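Local coordinates for geranyl diphosphate synthase small subunit (Antirrhinum majus, PDB 3QKC), which probably acts as the non-catalytic regulatory partner of a large subunit in the synthesis of geranyl diphosphate from dimethylallyl and isopentenyl diphosphates, at residues A[8-13]-A[44-49]; A[24-27]-A[33-36]; A[37-42]-A[101-106]; A[75-80]-A[146-151]; A[121-126]-A[135-140]. One frame throughout, in Å; residues are numbered along the deposited sequence.

Contact 1. Residues A[8-13]-A[44-49]; sequences TYRATI and APRTSA
Arg10 reaches out from helix 5-24 and slides its guanidinium between two residues of the 44-49 segment. Its chain is nearly straight from CG to NE, and with CG opposite the backbone N (chi1 -170°) it leaves the helix directly for the loop. Over one face of the guanidinium lies the Ser48 CB, 3.3 Å from Arg10 NH2; over the other face comes the Arg46 guanidinium. The two flat groups are stacked, with centres 4.3 Å apart and planes only 15° from parallel, and Arg10 NH2 sits above the middle of the Arg46 group, 3.8 Å from Arg46 CZ. Arg46 gets there by a bend at chi2 (-133°). Glu14, one turn on from Arg10, makes salt bridges to the NE of both arginines, which probably offsets the closeness of their charges. The segment joins helix 34-43 to helix 48-59 of the all-helical prenyltransferase fold; in catalytic relatives what is probably the corresponding turn carries basic residues for isopentenyl diphosphate. Thr47 is the N-cap of helix 48-59, its OG1 accepting from Ala49 N at 3.1 Å. Replacing Arg10 with an alanine would probably leave Glu14 with one salt bridge fewer and the Arg46 guanidinium without its stacking partner, and so freer to turn. Ser48 directs its OG to His184 of helix 169-195, leaving its CB methylene to meet Arg10.

Contact 2. Residues A[24-27]-A[33-36]; sequences AIPI and VFEP
Two torsions bring Phe34 and Ile25 together: Phe34 holds CG beside its backbone N (chi1 -82°), which turns the edge of the ring to the chain leaving helix 5-24, and Ile25 (chi1 -49°) has its CG2 branch opposite the backbone N, where it can meet that ring. CG2 arrives at the ring edge, in its plane, 3.9 Å from Phe34 CD2, and the two side chains cross at about a right angle. Pro26 supplies the second contact. Its CD lies 3.7 Å from the same Phe34 CD2, approaching the ring at a slant, while the carbonyl end of Pro26 comes close to the root of the phenylalanine, with Pro26 O 3.7 Å from Phe34 CB. The ring is thus gripped along one side by an aliphatic branch and a proline methylene; no hydrogen bond joins the two segments. Farther along, Ile27 starts off away from Glu35, but chi2 near 68° folds its tip back, and Ile27 CD1 ends 4.1 Å from Glu35 O. That side is exposed, and the packing there is looser. The arrangement closes a short connection between consecutive helices of the prenyltransferase bundle, with Phe34 in the first turn of the second. Ile25 O also accepts a hydrogen bond from His38 ND1, one turn farther along helix 34-43. On its inner side Ile25 rests on Phe118 of helix 105-126, while Phe34 packs on Ser150 of the second subunit, and the connection thereby touches both that helix and the dimer partner.

Contact 3. Residues A[37-42]-A[101-106]; sequences MHHLTF and HKFDPN
His39 and Lys102 make the close half of this contact, the aliphatic chain of the lysine lying over one face of the imidazole. The Lys102 CD methylene sits 3.7 Å from the centroid of the His39 ring, 17° off its normal, a clear CH-pi contact, and Lys102 CB adds a touch at 3.7 Å to His39 CE1. Lys102 can do this because its chain is fully extended, every torsion near 180°. Phe103 meets the same imidazole in an offset edge-to-face pair: its edge is turned to the histidine face, the planes are 66° apart, and CE2 is 3.8 Å from His39 ND1. That nitrogen is buried by the contact and has no polar partner in the model. Here helix 34-43 is joined to the loop that leads into helix 105-126; in catalytic relatives of this all-helical prenyltransferase fold, the chain just before this loop carries an aspartate-rich motif. Phe103 is also in contact with Glu35 and Pro36, which ties the loop to the first turn of helix 34-43 as well. Toward solvent the contact thins out. The Lys102 ammonium runs past the ring, its NZ 4.5 Å from His39 NE2, too far for a bond, and no hydrogen bond or salt bridge crosses between the segments. Deeper in, on the other flank of helix 34-43, Met37 faces helix 105-126 and Ser150 of the second subunit.

Contact 4. Residues A[75-80]-A[146-151]; sequences HLMHVA and RVMGSE
Met77 and Met148 form a small contact, apolar between side chains, in the buried middle of the chain, where helix 68-85 meets the last turn of helix 134-148. The two sulfur atoms carry it: Met77 SD is 3.9 Å from Met148 SD, and Met148 CG lies as near to Met77 SD. Both chains are folded to get there. Met148 leaves with CG opposite its backbone N (chi1 -166°) and then kinks at chi2 and chi3, which lays its thioether against helix 68-85, 3.8 Å from the backbone oxygen Met77 O. Met77 kinks at the same two torsions, which carries its sulfur to that of Met148, the chains crossing at a slant. Beside this pair, Val147 puts its CG1 methyl 4.1 Å from Met77 CG, a looser touch. No hydrogen bond is made across the segments. This is the interior of the helical bundle typical of isoprenoid synthases, and other helices close around it: Ile115 and Ile116 of helix 105-126 rest on Ala80, and Leu183 and Cys186 of helix 169-195 on Val147. At Gly149 the chain leaves helical geometry and turns toward the second subunit. There Arg146 and Glu151, on either side of the turn, form a long salt bridge, NH1 to OE2 3.6 Å. The same end of the helix meets the dimer partner: Met148 packs on Pro117 of the second subunit, and Ser150 on its Met37.

Contact 5. Residues A[121-126]-A[135-140]; sequences ELMARS and DRILRA
Ile137 is the centre of this contact, a branched side chain turned toward helix 105-126 and held by Met123 and Ser126. Its CG2 methyl sits 3.6 Å from Met123 O. On its other branch, CG1 meets the methyl Met123 CE at 3.7 Å, and CD1 beyond it touches Ser126 OG. Met123 sets off along the side of its helix, with CG opposite its backbone N, and the bends at chi2 and chi3 bring its thioether round, where SD also meets the methyl Ala140 CB at 3.9 Å. Ile137 itself has unusual torsions, chi1 -94°, which suggests a somewhat constrained fit. The two helices form an antiparallel hairpin, their short segments at 171° and 9.4 Å between axes, joined by a brief connection. Behind the first shell, Ser126 OG donates to Met123 O at 2.9 Å and so fixes the hydroxyl that faces Ile137. With an alanine in place of Ser126 that bond is gone, and Met123 O would probably be left without its hydroxyl donor, with a gap beside Ile137 CD1. On the far side of helix 105-126, Arg125 NE bonds in its guanidinium plane to the anti lone pair of Glu121 OE2, at 3.0 Å and 163°. Farther out, Ala69 and Ala70 of helix 68-85 back Met123, and Leu194 of helix 169-195 packs on Ile137. Ala124 lies against Ile142 of the second subunit, which puts the hairpin in the dimer interface.

How the contacts relate
Contacts 4 and 5 are the buried, apolar ones, built on methionine sulfur and aliphatic groups; contacts 2 and 3 lie at the surface and turn on aromatic rings, while contact 1 is partly buried and the charged one, with its two arginines sharing Glu14. Helix 34-43 serves both 2 and 3, helix 105-126 both 3 and 5, and helix 134-148 both 4 and 5. Polar links join some of them: Pro45 O to His78 NE2 between contacts 1 and 4, and Thr41 O to His75 NE2 between 3 and 4. Contacts 2 to 5 reach the second subunit; contact 1 does not.

Contact 1. Residues A[8-13]-A[44-49]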
# COMPACT_ATOMS: atom_id res chain seq x y z
N THR A 8 -5.20 17.07 27.14
CA THR A 8 -3.82 16.71 27.42
C THR A 8 -3.55 15.28 26.95
O THR A 8 -2.53 15.01 26.32
CB THR A 8 -3.50 16.84 28.94
OG1 THR A 8 -3.48 18.23 29.30
CG2 THR A 8 -2.15 16.20 29.29
N TYR A 9 -4.49 14.38 27.23
CA TYR A 9 -4.35 12.98 26.83
C TYR A 9 -4.33 12.82 25.31
O TYR A 9 -3.49 12.09 24.78
CB TYR A 9 -5.44 12.11 27.49
CG TYR A 9 -5.36 10.64 27.14
CD1 TYR A 9 -4.34 9.84 27.64
CD2 TYR A 9 -6.32 10.06 26.31
CE1 TYR A 9 -4.26 8.48 27.31
CE2 TYR A 9 -6.26 8.70 25.98
CZ TYR A 9 -5.23 7.92 26.49
OH TYR A 9 -5.16 6.59 26.15
N ARG A 10 -5.23 13.50 24.60
CA ARG A 10 -5.24 13.41 23.15
C ARG A 10 -3.96 14.00 22.57
O ARG A 10 -3.30 13.37 21.75
CB ARG A 10 -6.46 14.10 22.53
CG ARG A 10 -6.61 13.80 21.02
CD ARG A 10 -7.66 14.64 20.32
NE ARG A 10 -7.48 14.60 18.87
CZ ARG A 10 -8.45 14.76 17.96
NH1 ARG A 10 -9.71 14.95 18.34
NH2 ARG A 10 -8.16 14.71 16.66
N ALA A 11 -3.61 15.21 23.02
CA ALA A 11 -2.43 15.92 22.53
C ALA A 11 -1.11 15.16 22.77
O ALA A 11 -0.24 15.15 21.90
CB ALA A 11 -2.35 17.33 23.11
N THR A 12 -0.95 14.56 23.94
CA THR A 12 0.25 13.77 24.23
C THR A 12 0.37 12.57 23.27
O THR A 12 1.44 12.33 22.69
CB THR A 12 0.29 13.31 25.69
OG1 THR A 12 0.05 14.43 26.54
CG2 THR A 12 1.65 12.71 26.04
N ILE A 13 -0.73 11.85 23.08
CA ILE A 13 -0.80 10.79 22.08
C ILE A 13 -0.36 11.30 20.72
O ILE A 13 0.51 10.71 20.08
CB ILE A 13 -2.20 10.18 22.01
CG1 ILE A 13 -2.49 9.44 23.32
CG2 ILE A 13 -2.29 9.24 20.81
CD1 ILE A 13 -3.85 8.77 23.43
N ALA A 44 -0.31 17.92 6.77
CA ALA A 44 -1.68 17.46 6.62
C ALA A 44 -2.48 17.62 7.92
O ALA A 44 -1.92 17.47 9.00
CB ALA A 44 -1.69 16.03 6.19
N PRO A 45 -3.80 17.93 7.81
CA PRO A 45 -4.64 17.89 9.03
C PRO A 45 -4.55 16.51 9.68
O PRO A 45 -4.39 15.51 8.98
CB PRO A 45 -6.06 18.13 8.50
CG PRO A 45 -5.86 18.81 7.15
CD PRO A 45 -4.58 18.23 6.61
N ARG A 46 -4.59 16.46 11.00
CA ARG A 46 -4.51 15.19 11.71
C ARG A 46 -5.89 14.51 11.64
O ARG A 46 -6.87 15.15 11.28
CB ARG A 46 -4.03 15.40 13.16
CG ARG A 46 -5.05 16.00 14.12
CD ARG A 46 -4.42 17.14 14.95
NE ARG A 46 -5.22 17.62 16.08
CZ ARG A 46 -6.48 18.06 16.02
NH1 ARG A 46 -7.16 18.03 14.87
NH2 ARG A 46 -7.09 18.48 17.13
N THR A 47 -5.94 13.22 11.91
CA THR A 47 -7.23 12.55 12.09
C THR A 47 -7.24 11.93 13.47
O THR A 47 -6.24 11.36 13.89
CB THR A 47 -7.53 11.46 11.05
OG1 THR A 47 -8.63 10.67 11.52
CG2 THR A 47 -6.31 10.54 10.81
N SER A 48 -8.39 12.06 14.14
CA SER A 48 -8.59 11.46 15.46
C SER A 48 -8.54 9.93 15.46
O SER A 48 -8.43 9.31 16.53
CB SER A 48 -9.92 11.94 16.06
OG SER A 48 -11.00 11.63 15.21
N ALA A 49 -8.63 9.33 14.26
CA ALA A 49 -8.46 7.87 14.07
C ALA A 49 -7.10 7.37 14.55
O ALA A 49 -7.02 6.28 15.08
CB ALA A 49 -8.68 7.47 12.58

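Contact 2. Residues A[24-27]-A[33-36]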
# COMPACT_ATOMS: atom_id res chain seq x y z
N ALA A 24 11.20 8.34 11.45
CA ALA A 24 11.15 7.46 10.28
C ALA A 24 11.27 8.17 8.92
O ALA A 24 11.67 7.55 7.93
CB ALA A 24 9.90 6.61 10.32
N ILE A 25 10.90 9.45 8.87
CA ILE A 25 10.81 10.22 7.63
C ILE A 25 11.62 11.53 7.72
O ILE A 25 11.09 12.57 8.14
CB ILE A 25 9.36 10.58 7.26
CG1 ILE A 25 8.45 9.36 7.32
CG2 ILE A 25 9.30 11.21 5.84
CD1 ILE A 25 6.96 9.70 7.37
N PRO A 26 12.91 11.48 7.31
CA PRO A 26 13.76 12.66 7.44
C PRO A 26 13.35 13.71 6.41
O PRO A 26 12.83 13.35 5.34
CB PRO A 26 15.17 12.12 7.15
CG PRO A 26 14.95 10.96 6.25
CD PRO A 26 13.56 10.39 6.55
N ILE A 27 13.56 14.98 6.71
CA ILE A 27 13.26 15.98 5.70
C ILE A 27 14.32 15.83 4.59
O ILE A 27 14.23 16.48 3.56
CB ILE A 27 13.09 17.42 6.31
CG1 ILE A 27 12.67 18.46 5.25
CG2 ILE A 27 14.34 17.86 7.07
CD1 ILE A 27 11.25 18.28 4.68
N VAL A 33 12.21 11.07 -2.71
CA VAL A 33 10.83 11.27 -2.31
C VAL A 33 10.73 11.83 -0.91
O VAL A 33 9.65 12.22 -0.49
CB VAL A 33 10.03 9.96 -2.27
CG1 VAL A 33 8.58 10.23 -2.65
CG2 VAL A 33 10.65 8.90 -3.14
N PHE A 34 11.85 11.88 -0.18
CA PHE A 34 11.74 12.17 1.24
C PHE A 34 11.26 13.57 1.58
O PHE A 34 10.45 13.74 2.49
CB PHE A 34 12.94 11.70 2.05
CG PHE A 34 12.87 10.25 2.38
CD1 PHE A 34 13.73 9.33 1.78
CD2 PHE A 34 11.90 9.78 3.25
CE1 PHE A 34 13.63 7.98 2.05
CE2 PHE A 34 11.80 8.42 3.54
CZ PHE A 34 12.65 7.52 2.95
N GLU A 35 11.70 14.55 0.79
CA GLU A 35 11.24 15.93 0.95
C GLU A 35 9.71 16.06 0.81
O GLU A 35 9.07 16.48 1.76
CB GLU A 35 11.95 16.88 -0.01
CG GLU A 35 11.44 18.31 0.12
CD GLU A 35 11.96 19.24 -0.96
OE1 GLU A 35 12.40 18.76 -2.03
OE2 GLU A 35 11.95 20.47 -0.74
N PRO A 36 9.12 15.71 -0.36
CA PRO A 36 7.64 15.80 -0.37
C PRO A 36 6.95 14.85 0.62
O PRO A 36 5.88 15.18 1.15
CB PRO A 36 7.25 15.47 -1.82
CG PRO A 36 8.44 14.76 -2.39
CD PRO A 36 9.65 15.38 -1.70

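Contact 3. Residues A[37-42]-A[101-106]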
# COMPACT_ATOMS: atom_id res chain seq x y z
N MET A 37 7.56 13.70 0.91
CA MET A 37 6.99 12.79 1.93
C MET A 37 6.98 13.39 3.34
O MET A 37 5.98 13.30 4.04
CB MET A 37 7.68 11.41 1.94
CG MET A 37 7.02 10.40 2.89
SD MET A 37 7.65 8.71 2.79
CE MET A 37 8.15 8.65 1.05
N HIS A 38 8.10 13.97 3.76
CA HIS A 38 8.16 14.63 5.05
C HIS A 38 7.20 15.82 5.10
O HIS A 38 6.42 15.97 6.05
CB HIS A 38 9.59 15.09 5.35
CG HIS A 38 9.76 15.63 6.73
ND1 HIS A 38 10.24 14.87 7.77
CD2 HIS A 38 9.50 16.85 7.25
CE1 HIS A 38 10.29 15.60 8.87
NE2 HIS A 38 9.84 16.81 8.58
N HIS A 39 7.24 16.66 4.08
CA HIS A 39 6.36 17.82 4.07
C HIS A 39 4.86 17.47 4.17
O HIS A 39 4.16 17.99 5.03
CB HIS A 39 6.64 18.71 2.87
CG HIS A 39 5.82 19.96 2.86
ND1 HIS A 39 4.72 20.13 2.05
CD2 HIS A 39 5.92 21.09 3.61
CE1 HIS A 39 4.18 21.31 2.28
NE2 HIS A 39 4.89 21.91 3.22
N LEU A 40 4.37 16.60 3.29
CA LEU A 40 2.92 16.32 3.23
C LEU A 40 2.40 15.67 4.50
O LEU A 40 1.32 16.00 4.96
CB LEU A 40 2.59 15.49 1.99
CG LEU A 40 2.98 16.22 0.71
CD1 LEU A 40 2.51 15.45 -0.52
CD2 LEU A 40 2.41 17.63 0.71
N THR A 41 3.21 14.80 5.09
CA THR A 41 2.86 14.08 6.31
C THR A 41 2.58 15.03 7.49
O THR A 41 1.57 14.88 8.18
CB THR A 41 3.96 13.05 6.67
OG1 THR A 41 4.15 12.17 5.56
CG2 THR A 41 3.62 12.24 7.92
N PHE A 42 3.47 15.99 7.70
CA PHE A 42 3.34 16.92 8.83
C PHE A 42 2.60 18.22 8.52
O PHE A 42 2.29 18.99 9.44
CB PHE A 42 4.72 17.21 9.44
CG PHE A 42 5.47 15.96 9.78
CD1 PHE A 42 6.41 15.44 8.89
CD2 PHE A 42 5.23 15.28 10.96
CE1 PHE A 42 7.09 14.25 9.18
CE2 PHE A 42 5.91 14.10 11.26
CZ PHE A 42 6.83 13.59 10.37
N HIS A 101 -0.55 24.12 -2.34
CA HIS A 101 0.36 23.07 -2.78
C HIS A 101 1.76 23.65 -2.92
O HIS A 101 1.99 24.52 -3.75
CB HIS A 101 -0.09 22.53 -4.14
CG HIS A 101 -1.50 22.03 -4.15
ND1 HIS A 101 -1.83 20.74 -3.82
CD2 HIS A 101 -2.65 22.66 -4.44
CE1 HIS A 101 -3.14 20.59 -3.91
NE2 HIS A 101 -3.66 21.75 -4.29
N LYS A 102 2.69 23.16 -2.11
CA LYS A 102 4.11 23.50 -2.21
C LYS A 102 4.80 22.72 -3.33
O LYS A 102 5.87 23.10 -3.79
CB LYS A 102 4.80 23.25 -0.86
CG LYS A 102 6.29 23.59 -0.80
CD LYS A 102 6.86 23.33 0.59
CE LYS A 102 8.37 23.64 0.67
NZ LYS A 102 8.88 23.64 2.08
N PHE A 103 4.18 21.62 -3.78
CA PHE A 103 4.76 20.77 -4.83
C PHE A 103 3.81 20.61 -6.00
O PHE A 103 2.60 20.77 -5.86
CB PHE A 103 5.11 19.39 -4.26
CG PHE A 103 6.23 19.41 -3.26
CD1 PHE A 103 7.56 19.43 -3.69
CD2 PHE A 103 5.95 19.41 -1.90
CE1 PHE A 103 8.60 19.46 -2.76
CE2 PHE A 103 7.00 19.44 -0.95
CZ PHE A 103 8.31 19.46 -1.38
N ASP A 104 4.37 20.27 -7.16
CA ASP A 104 3.59 20.02 -8.37
C ASP A 104 2.69 18.78 -8.27
O ASP A 104 2.93 17.91 -7.43
CB ASP A 104 4.51 19.91 -9.60
CG ASP A 104 5.01 21.26 -10.07
OD1 ASP A 104 4.45 21.83 -11.03
OD2 ASP A 104 5.98 21.76 -9.46
N PRO A 105 1.63 18.71 -9.11
CA PRO A 105 0.76 17.55 -9.15
C PRO A 105 1.49 16.21 -9.30
O PRO A 105 1.21 15.28 -8.54
CB PRO A 105 -0.14 17.83 -10.35
CG PRO A 105 -0.33 19.32 -10.28
CD PRO A 105 1.04 19.85 -9.86
N ASN A 106 2.44 16.13 -10.25
CA ASN A 106 3.13 14.86 -10.50
C ASN A 106 3.83 14.33 -9.25
O ASN A 106 3.85 13.12 -9.01
CB ASN A 106 4.09 14.93 -11.71
CG ASN A 106 5.07 16.11 -11.64
OD1 ASN A 106 5.25 16.72 -10.59
ND2 ASN A 106 5.70 16.42 -12.77

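Contact 4. Residues A[75-80]-A[146-151]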
# COMPACT_ATOMS: atom_id res chain seq x y z
N HIS A 75 -2.32 7.38 10.37
CA HIS A 75 -2.11 8.76 9.99
C HIS A 75 -1.66 8.85 8.55
O HIS A 75 -2.19 9.64 7.80
CB HIS A 75 -1.10 9.45 10.92
CG HIS A 75 -0.70 10.82 10.45
ND1 HIS A 75 -1.54 11.92 10.54
CD2 HIS A 75 0.44 11.28 9.88
CE1 HIS A 75 -0.93 12.98 10.05
NE2 HIS A 75 0.27 12.62 9.64
N LEU A 76 -0.71 8.00 8.16
CA LEU A 76 -0.19 7.98 6.78
C LEU A 76 -1.22 7.56 5.73
O LEU A 76 -1.26 8.15 4.64
CB LEU A 76 1.07 7.09 6.69
CG LEU A 76 2.33 7.67 7.39
CD1 LEU A 76 3.33 6.57 7.69
CD2 LEU A 76 3.00 8.79 6.58
N MET A 77 -2.08 6.58 6.04
CA MET A 77 -3.13 6.22 5.08
C MET A 77 -3.96 7.45 4.81
O MET A 77 -4.29 7.75 3.66
CB MET A 77 -4.05 5.08 5.56
CG MET A 77 -3.39 3.72 5.73
SD MET A 77 -2.47 3.07 4.31
CE MET A 77 -0.81 3.50 4.90
N HIS A 78 -4.31 8.14 5.90
CA HIS A 78 -5.09 9.37 5.85
C HIS A 78 -4.41 10.45 5.03
O HIS A 78 -5.07 11.13 4.23
CB HIS A 78 -5.37 9.86 7.28
CG HIS A 78 -5.68 11.33 7.39
ND1 HIS A 78 -6.92 11.86 7.08
CD2 HIS A 78 -4.94 12.36 7.86
CE1 HIS A 78 -6.91 13.16 7.31
NE2 HIS A 78 -5.72 13.49 7.79
N VAL A 79 -3.10 10.62 5.25
CA VAL A 79 -2.29 11.56 4.48
C VAL A 79 -2.28 11.18 3.01
O VAL A 79 -2.42 12.06 2.14
CB VAL A 79 -0.82 11.67 5.00
CG1 VAL A 79 0.09 12.38 3.98
CG2 VAL A 79 -0.77 12.41 6.33
N ALA A 80 -2.12 9.89 2.72
CA ALA A 80 -2.14 9.47 1.33
C ALA A 80 -3.49 9.80 0.65
O ALA A 80 -3.51 10.38 -0.44
CB ALA A 80 -1.75 8.01 1.16
N ARG A 146 -7.27 -3.00 4.58
CA ARG A 146 -8.72 -2.96 4.43
C ARG A 146 -9.23 -1.52 4.40
O ARG A 146 -10.17 -1.20 3.68
CB ARG A 146 -9.37 -3.75 5.58
CG ARG A 146 -10.84 -4.08 5.39
CD ARG A 146 -11.45 -4.88 6.57
NE ARG A 146 -11.64 -4.11 7.81
CZ ARG A 146 -12.55 -3.15 7.99
NH1 ARG A 146 -13.36 -2.79 7.00
NH2 ARG A 146 -12.65 -2.53 9.17
N VAL A 147 -8.59 -0.65 5.17
CA VAL A 147 -9.02 0.74 5.27
C VAL A 147 -8.70 1.56 4.01
O VAL A 147 -9.46 2.45 3.61
CB VAL A 147 -8.47 1.43 6.54
CG1 VAL A 147 -6.99 1.77 6.40
CG2 VAL A 147 -9.27 2.68 6.84
N MET A 148 -7.58 1.25 3.38
CA MET A 148 -7.10 2.06 2.27
C MET A 148 -7.89 1.75 1.01
O MET A 148 -8.12 2.63 0.19
CB MET A 148 -5.59 1.83 2.09
CG MET A 148 -4.84 2.84 1.20
SD MET A 148 -4.88 4.59 1.71
CE MET A 148 -6.16 5.13 0.52
N GLY A 149 -8.37 0.51 0.88
CA GLY A 149 -8.92 0.03 -0.40
C GLY A 149 -10.42 -0.01 -0.63
O GLY A 149 -11.16 0.91 -0.25
N SER A 150 -10.85 -1.09 -1.29
CA SER A 150 -12.22 -1.30 -1.76
C SER A 150 -13.28 -1.45 -0.66
O SER A 150 -14.49 -1.36 -0.93
CB SER A 150 -12.28 -2.55 -2.66
OG SER A 150 -11.08 -2.70 -3.41
N GLU A 151 -12.83 -1.70 0.57
CA GLU A 151 -13.75 -1.82 1.69
C GLU A 151 -13.84 -0.50 2.40
O GLU A 151 -14.73 -0.29 3.21
CB GLU A 151 -13.27 -2.89 2.68
CG GLU A 151 -13.22 -4.32 2.12
CD GLU A 151 -13.11 -5.38 3.22
OE1 GLU A 151 -12.41 -6.40 3.02
OE2 GLU A 151 -13.74 -5.20 4.29

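Contact 5. Residues A[121-126]-A[135-140]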
# COMPACT_ATOMS: atom_id res chain seq x y z
N GLU A 121 4.95 -0.82 5.81
CA GLU A 121 6.34 -1.21 6.07
C GLU A 121 6.75 -0.92 7.52
O GLU A 121 7.35 -1.77 8.17
CB GLU A 121 7.31 -0.52 5.10
CG GLU A 121 8.76 -1.00 5.23
CD GLU A 121 9.75 -0.21 4.38
OE1 GLU A 121 9.34 0.51 3.44
OE2 GLU A 121 10.96 -0.31 4.65
N LEU A 122 6.43 0.28 8.03
CA LEU A 122 6.73 0.58 9.45
C LEU A 122 6.04 -0.44 10.37
O LEU A 122 6.65 -1.01 11.25
CB LEU A 122 6.27 2.00 9.85
CG LEU A 122 6.81 3.27 9.18
CD1 LEU A 122 6.24 4.50 9.88
CD2 LEU A 122 8.34 3.32 9.23
N MET A 123 4.75 -0.66 10.12
CA MET A 123 3.96 -1.63 10.87
C MET A 123 4.55 -3.04 10.77
O MET A 123 4.69 -3.73 11.79
CB MET A 123 2.49 -1.59 10.40
CG MET A 123 1.54 -2.56 11.09
SD MET A 123 0.95 -2.06 12.72
CE MET A 123 2.25 -2.64 13.78
N ALA A 124 4.91 -3.46 9.55
CA ALA A 124 5.56 -4.76 9.32
C ALA A 124 6.93 -4.90 9.99
O ALA A 124 7.29 -5.99 10.43
CB ALA A 124 5.67 -5.05 7.83
N ARG A 125 7.68 -3.80 10.08
CA ARG A 125 9.05 -3.83 10.61
C ARG A 125 9.13 -3.57 12.12
O ARG A 125 10.23 -3.60 12.69
CB ARG A 125 9.93 -2.81 9.89
CG ARG A 125 10.42 -3.18 8.50
CD ARG A 125 11.59 -2.27 8.15
NE ARG A 125 11.95 -2.20 6.74
CZ ARG A 125 12.86 -2.98 6.14
NH1 ARG A 125 13.14 -2.81 4.86
NH2 ARG A 125 13.48 -3.93 6.82
N SER A 126 8.00 -3.30 12.75
CA SER A 126 7.98 -3.07 14.20
C SER A 126 8.18 -4.38 14.97
O SER A 126 8.97 -4.43 15.93
CB SER A 126 6.71 -2.32 14.64
OG SER A 126 5.53 -3.08 14.45
N ASP A 135 1.49 -13.13 14.09
CA ASP A 135 0.10 -13.27 13.69
C ASP A 135 -0.69 -12.00 13.99
O ASP A 135 -1.59 -11.63 13.24
CB ASP A 135 -0.56 -14.47 14.36
CG ASP A 135 -2.00 -14.66 13.94
OD1 ASP A 135 -2.24 -14.95 12.75
OD2 ASP A 135 -2.90 -14.52 14.79
N ARG A 136 -0.34 -11.33 15.09
CA ARG A 136 -0.95 -10.06 15.46
C ARG A 136 -0.59 -8.94 14.49
O ARG A 136 -1.48 -8.23 14.00
CB ARG A 136 -0.56 -9.63 16.87
CG ARG A 136 -1.51 -10.05 17.95
CD ARG A 136 -1.00 -9.57 19.29
NE ARG A 136 -1.48 -10.40 20.39
CZ ARG A 136 -1.24 -10.18 21.67
NH1 ARG A 136 -0.52 -9.13 22.06
NH2 ARG A 136 -1.73 -11.01 22.58
N ILE A 137 0.70 -8.76 14.23
CA ILE A 137 1.14 -7.67 13.35
C ILE A 137 0.64 -7.91 11.94
O ILE A 137 0.26 -6.97 11.24
CB ILE A 137 2.67 -7.39 13.46
CG1 ILE A 137 2.87 -6.26 14.48
CG2 ILE A 137 3.25 -6.96 12.12
CD1 ILE A 137 4.11 -6.38 15.34
N LEU A 138 0.58 -9.17 11.54
CA LEU A 138 -0.04 -9.56 10.29
C LEU A 138 -1.52 -9.21 10.29
O LEU A 138 -2.03 -8.69 9.30
CB LEU A 138 0.14 -11.06 10.06
CG LEU A 138 0.37 -11.64 8.67
CD1 LEU A 138 1.34 -10.78 7.88
CD2 LEU A 138 0.91 -13.07 8.84
N ARG A 139 -2.21 -9.48 11.40
CA ARG A 139 -3.61 -9.11 11.49
C ARG A 139 -3.84 -7.60 11.46
O ARG A 139 -4.83 -7.14 10.88
CB ARG A 139 -4.31 -9.74 12.70
CG ARG A 139 -5.84 -9.59 12.63
CD ARG A 139 -6.55 -10.44 13.67
NE ARG A 139 -7.98 -10.12 13.76
CZ ARG A 139 -8.81 -10.68 14.64
NH1 ARG A 139 -8.35 -11.57 15.52
NH2 ARG A 139 -10.10 -10.36 14.65
N ALA A 140 -2.92 -6.85 12.07
CA ALA A 140 -2.97 -5.38 12.07
C ALA A 140 -2.80 -4.85 10.65
O ALA A 140 -3.41 -3.86 10.27
CB ALA A 140 -1.87 -4.81 12.99